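Local structure of putative hyaluronoglucosaminidase (Clostridium perfringens, 6PWI) at residues V130-G134 with N135-V139; N159-G163 with N164-E168. The protein probably acts as a family 84 glycoside hydrolase with hexosaminidase activity, this chain comprising its N-terminal domain, its barrel-shaped catalytic domain and a following helical region. All coordinates share one frame; numbering follows the deposited sequence.

Overall arrangement
Both contacts lie in the N-terminal mixed alpha/beta domain, the part matching domain 2 of glycosyl hydrolase family 20, apart from the eight-stranded parallel barrel that follows it in the chain. Contact 1, the hairpin of strands 127-133 and 136-141, comes first; helix 144-158 then leads to contact 2, where the loop 159-163 turns into strand 165-175. Their centres are about 13 Å apart. Strands 127-133 and 165-175 are antiparallel neighbours in one sheet, and E168 of contact 2 probably accepts a hydrogen bond at OE2 from G134 N of contact 1 (2.8 Å). The hairpin turn of contact 1 and the strand start of contact 2 thus meet directly, away from the predicted catalytic residue.

Contact 1: residues V130-G134 with N135-V139; sequences VSVKG and NVIAV
S131 and A138 face each other as an antiparallel hydrogen-bonded pair, with S131 N to A138 O and A138 N to S131 O both 2.8 Å long and nearly straight. K133 and V136 form the next such pair. Its K133 N to V136 O bond measures 3.0 Å and is close to linear, whereas V136 N reaches K133 O from above the carbonyl plane. Starting at its CB, which lies 3.5 Å from K133 O, the V136 side chain divides: CG2, held beside the backbone N, stays 3.9 Å from K133 O, while CG1 is anti to that nitrogen (chi1 -170°). Y110 of helix 106-114 and L97 of the adjoining strand pack against this valine. On the same face a water bridges the two strands, 2.6 Å from S131 OG and donating to V136 O. The opposite face carries V130 and V139 side by side, pointing the same way, with V130 CG2 to V139 CG2 at 4.1 Å; V132 CG2 and I137 CG2 also touch, and both residues pack on L166. G134, with a positive phi of 58° that favours glycine, follows K133 in the turn, and N135 ND2 is tied to K93 O. Four residues, K133 to V136, make a type II' beta turn, and the whole is a classic two-residue beta hairpin within the domain's mixed sheet.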
loop_
_atom_site.group_PDB
_atom_site.type_symbol
_atom_site.label_atom_id
_atom_site.label_comp_id
_atom_site.label_asym_id
_atom_site.label_seq_id
_atom_site.Cartn_x
_atom_site.Cartn_y
_atom_site.Cartn_z
ATOM N N VAL A 130 11.900 13.717 15.992
ATOM C CA VAL A 130 11.953 12.820 17.139
ATOM C C VAL A 130 13.322 12.973 17.796
ATOM O O VAL A 130 14.348 12.864 17.130
ATOM C CB VAL A 130 11.668 11.355 16.752
ATOM C CG1 VAL A 130 11.711 10.436 17.964
ATOM C CG2 VAL A 130 10.336 11.208 16.036
ATOM N N SER A 131 13.331 13.246 19.103
ATOM C CA SER A 131 14.584 13.436 19.814
ATOM C C SER A 131 14.673 12.480 20.999
ATOM O O SER A 131 13.754 12.402 21.813
ATOM C CB SER A 131 14.741 14.864 20.242
ATOM O OG SER A 131 15.515 14.943 21.422
ATOM N N VAL A 132 15.780 11.736 21.060
ATOM C CA VAL A 132 16.093 10.878 22.192
ATOM C C VAL A 132 17.400 11.386 22.790
ATOM O O VAL A 132 18.454 11.274 22.161
ATOM C CB VAL A 132 16.181 9.390 21.787
ATOM C CG1 VAL A 132 16.668 8.515 22.930
ATOM C CG2 VAL A 132 14.858 8.863 21.249
ATOM N N LYS A 133 17.295 11.983 23.986
ATOM C CA LYS A 133 18.406 12.641 24.658
ATOM C C LYS A 133 18.196 12.576 26.170
ATOM O O LYS A 133 17.244 13.156 26.704
ATOM C CB LYS A 133 18.531 14.089 24.177
ATOM C CG LYS A 133 19.885 14.741 24.418
ATOM C CD LYS A 133 19.930 16.179 23.953
ATOM C CE LYS A 133 21.257 16.855 24.226
ATOM N NZ LYS A 133 21.210 18.287 23.852
ATOM N N GLY A 134 19.108 11.862 26.845
ATOM C CA GLY A 134 19.043 11.651 28.280
ATOM C C GLY A 134 17.737 10.974 28.684
ATOM O O GLY A 134 17.377 9.929 28.147
ATOM N N ASN A 135 17.017 11.601 29.617
ATOM C CA ASN A 135 15.768 11.051 30.117
ATOM C C ASN A 135 14.582 11.676 29.379
ATOM O O ASN A 135 13.446 11.540 29.829
ATOM C CB ASN A 135 15.650 11.261 31.628
ATOM C CG ASN A 135 15.685 12.727 32.013
ATOM O OD1 ASN A 135 16.278 13.549 31.314
ATOM N ND2 ASN A 135 15.042 13.066 33.119
ATOM N N VAL A 136 14.848 12.360 28.255
ATOM C CA VAL A 136 13.789 12.982 27.470
ATOM C C VAL A 136 13.637 12.270 26.124
ATOM O O VAL A 136 14.577 12.221 25.330
ATOM C CB VAL A 136 14.024 14.492 27.264
ATOM C CG1 VAL A 136 12.801 15.161 26.650
ATOM C CG2 VAL A 136 14.429 15.196 28.550
ATOM N N ILE A 137 12.435 11.734 25.879
ATOM C CA ILE A 137 12.051 11.299 24.544
ATOM C C ILE A 137 10.958 12.241 24.049
ATOM O O ILE A 137 9.858 12.260 24.599
ATOM C CB ILE A 137 11.607 9.822 24.530
ATOM C CG1 ILE A 137 12.728 8.895 25.001
ATOM C CG2 ILE A 137 11.089 9.415 23.159
ATOM C CD1 ILE A 137 12.272 7.483 25.293
ATOM N N ALA A 138 11.277 13.028 23.017
ATOM C CA ALA A 138 10.394 14.104 22.597
ATOM C C ALA A 138 10.005 13.966 21.123
ATOM O O ALA A 138 10.766 13.445 20.307
ATOM C CB ALA A 138 11.041 15.443 22.885
ATOM N N VAL A 139 8.802 14.453 20.803
ATOM C CA VAL A 139 8.331 14.570 19.434
ATOM C C VAL A 139 7.725 15.958 19.272
ATOM O O VAL A 139 6.865 16.358 20.056
ATOM C CB VAL A 139 7.292 13.484 19.091
ATOM C CG1 VAL A 139 6.667 13.703 17.722
ATOM C CG2 VAL A 139 7.862 12.080 19.205
HETATM O O HOH W 1 14.802 14.736 23.911
#

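Contact 2: residues N159-G163 with N164-E168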
loop_
_atom_site.group_PDB
_atom_site.type_symbol
_atom_site.label_atom_id
_atom_site.label_comp_id
_atom_site.label_asym_id
_atom_site.label_seq_id
_atom_site.Cartn_x
_atom_site.Cartn_y
_atom_site.Cartn_z
ATOM N N ASN A 159 9.603 -1.730 18.815
ATOM C CA ASN A 159 9.288 -3.099 18.431
ATOM C C ASN A 159 10.557 -3.912 18.163
ATOM O O ASN A 159 10.486 -5.133 18.032
ATOM C CB ASN A 159 8.337 -3.163 17.232
ATOM C CG ASN A 159 6.878 -3.161 17.629
ATOM O OD1 ASN A 159 6.503 -3.758 18.633
ATOM N ND2 ASN A 159 6.046 -2.493 16.846
ATOM N N GLN A 160 11.716 -3.246 18.083
ATOM C CA GLN A 160 12.944 -3.947 17.742
ATOM C C GLN A 160 13.989 -3.795 18.851
ATOM O O GLN A 160 15.133 -4.199 18.675
ATOM C CB GLN A 160 13.446 -3.529 16.357
ATOM C CG GLN A 160 13.955 -2.098 16.297
ATOM C CD GLN A 160 14.301 -1.635 14.903
ATOM O OE1 GLN A 160 15.390 -1.887 14.392
ATOM N NE2 GLN A 160 13.384 -0.900 14.290
ATOM N N LEU A 161 13.591 -3.242 20.002
ATOM C CA LEU A 161 14.509 -3.078 21.121
ATOM C C LEU A 161 14.705 -4.414 21.836
ATOM O O LEU A 161 13.741 -5.031 22.284
ATOM C CB LEU A 161 13.968 -2.016 22.083
ATOM C CG LEU A 161 14.216 -0.564 21.678
ATOM C CD1 LEU A 161 13.771 0.389 22.778
ATOM C CD2 LEU A 161 15.679 -0.332 21.330
ATOM N N GLU A 162 15.974 -4.828 21.950
ATOM C CA GLU A 162 16.346 -6.102 22.549
ATOM C C GLU A 162 15.919 -6.120 24.017
ATOM O O GLU A 162 15.250 -7.056 24.453
ATOM C CB GLU A 162 17.842 -6.375 22.354
ATOM N N GLY A 163 16.291 -5.069 24.759
ATOM C CA GLY A 163 15.968 -4.949 26.172
ATOM C C GLY A 163 15.403 -3.571 26.497
ATOM O O GLY A 163 14.435 -3.136 25.881
ATOM N N ASN A 164 16.024 -2.881 27.457
ATOM C CA ASN A 164 15.525 -1.577 27.859
ATOM C C ASN A 164 16.570 -0.500 27.569
ATOM O O ASN A 164 16.563 0.558 28.195
ATOM C CB ASN A 164 14.978 -1.591 29.292
ATOM C CG ASN A 164 16.000 -2.027 30.321
ATOM O OD1 ASN A 164 17.066 -2.539 29.978
ATOM N ND2 ASN A 164 15.684 -1.830 31.591
ATOM N N GLU A 165 17.443 -0.767 26.590
ATOM C CA GLU A 165 18.446 0.201 26.168
ATOM C C GLU A 165 18.072 0.792 24.809
ATOM O O GLU A 165 17.682 0.071 23.895
ATOM C CB GLU A 165 19.843 -0.421 26.157
ATOM C CG GLU A 165 20.399 -0.690 27.544
ATOM C CD GLU A 165 21.823 -1.223 27.577
ATOM O OE1 GLU A 165 22.476 -1.246 26.512
ATOM O OE2 GLU A 165 22.281 -1.606 28.670
ATOM N N LEU A 166 18.238 2.114 24.689
ATOM C CA LEU A 166 17.779 2.882 23.543
ATOM C C LEU A 166 18.853 3.899 23.159
ATOM O O LEU A 166 19.332 4.645 24.007
ATOM C CB LEU A 166 16.477 3.585 23.944
ATOM C CG LEU A 166 15.887 4.534 22.902
ATOM C CD1 LEU A 166 15.446 3.762 21.671
ATOM C CD2 LEU A 166 14.717 5.309 23.480
ATOM N N LYS A 167 19.200 3.944 21.868
ATOM C CA LYS A 167 20.245 4.829 21.375
ATOM C C LYS A 167 19.721 6.259 21.314
ATOM O O LYS A 167 18.597 6.494 20.882
ATOM C CB LYS A 167 20.700 4.412 19.974
ATOM C CG LYS A 167 21.303 3.019 19.859
ATOM C CD LYS A 167 22.083 2.822 18.580
ATOM C CE LYS A 167 23.103 1.707 18.683
ATOM N NZ LYS A 167 24.204 1.888 17.706
ATOM N N GLU A 168 20.554 7.208 21.746
ATOM C CA GLU A 168 20.244 8.620 21.609
ATOM C C GLU A 168 20.253 8.965 20.125
ATOM O O GLU A 168 21.224 8.670 19.437
ATOM C CB GLU A 168 21.309 9.471 22.299
ATOM C CG GLU A 168 21.308 9.391 23.816
ATOM C CD GLU A 168 21.866 10.635 24.490
ATOM O OE1 GLU A 168 22.709 11.315 23.871
ATOM O OE2 GLU A 168 21.442 10.937 25.627
#
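A loop-to-strand junction, where the chain leaving helix 144-158 bends into strand 165-175, brings L161 against E165 and L166. The CB of L161 points toward the strand, and the two methyl groups divide the work. CD2 comes to 3.3 Å from E165 O, a backbone oxygen, while CD1 meets L166 CD1 at 3.9 Å. L166 CD1 also lies 4.1 Å from L161 CD2, which places it against both branches of the fork. The two leucines cross at a slant. L166 sets CG anti to its backbone N (chi1 176°), and from there CD1 reaches the loop leucine. Around this pair the domain's alpha/beta packing closes in: I157 and F158 at the end of the helix touch L166, Y34 touches both leucines, and L52 adds to the cover over L161. Past the bend, the N164 side chain packs on T51 of strand 48-51. K79 NZ hydrogen-bonds to G163 O and more weakly to L161 O, linking the bend to the residue just after helix 66-78. Beyond it, backbone hydrogen bonds of N164 with L52 and of L166 with V50 bring the strand into the mixed sheet beside strand 48-51.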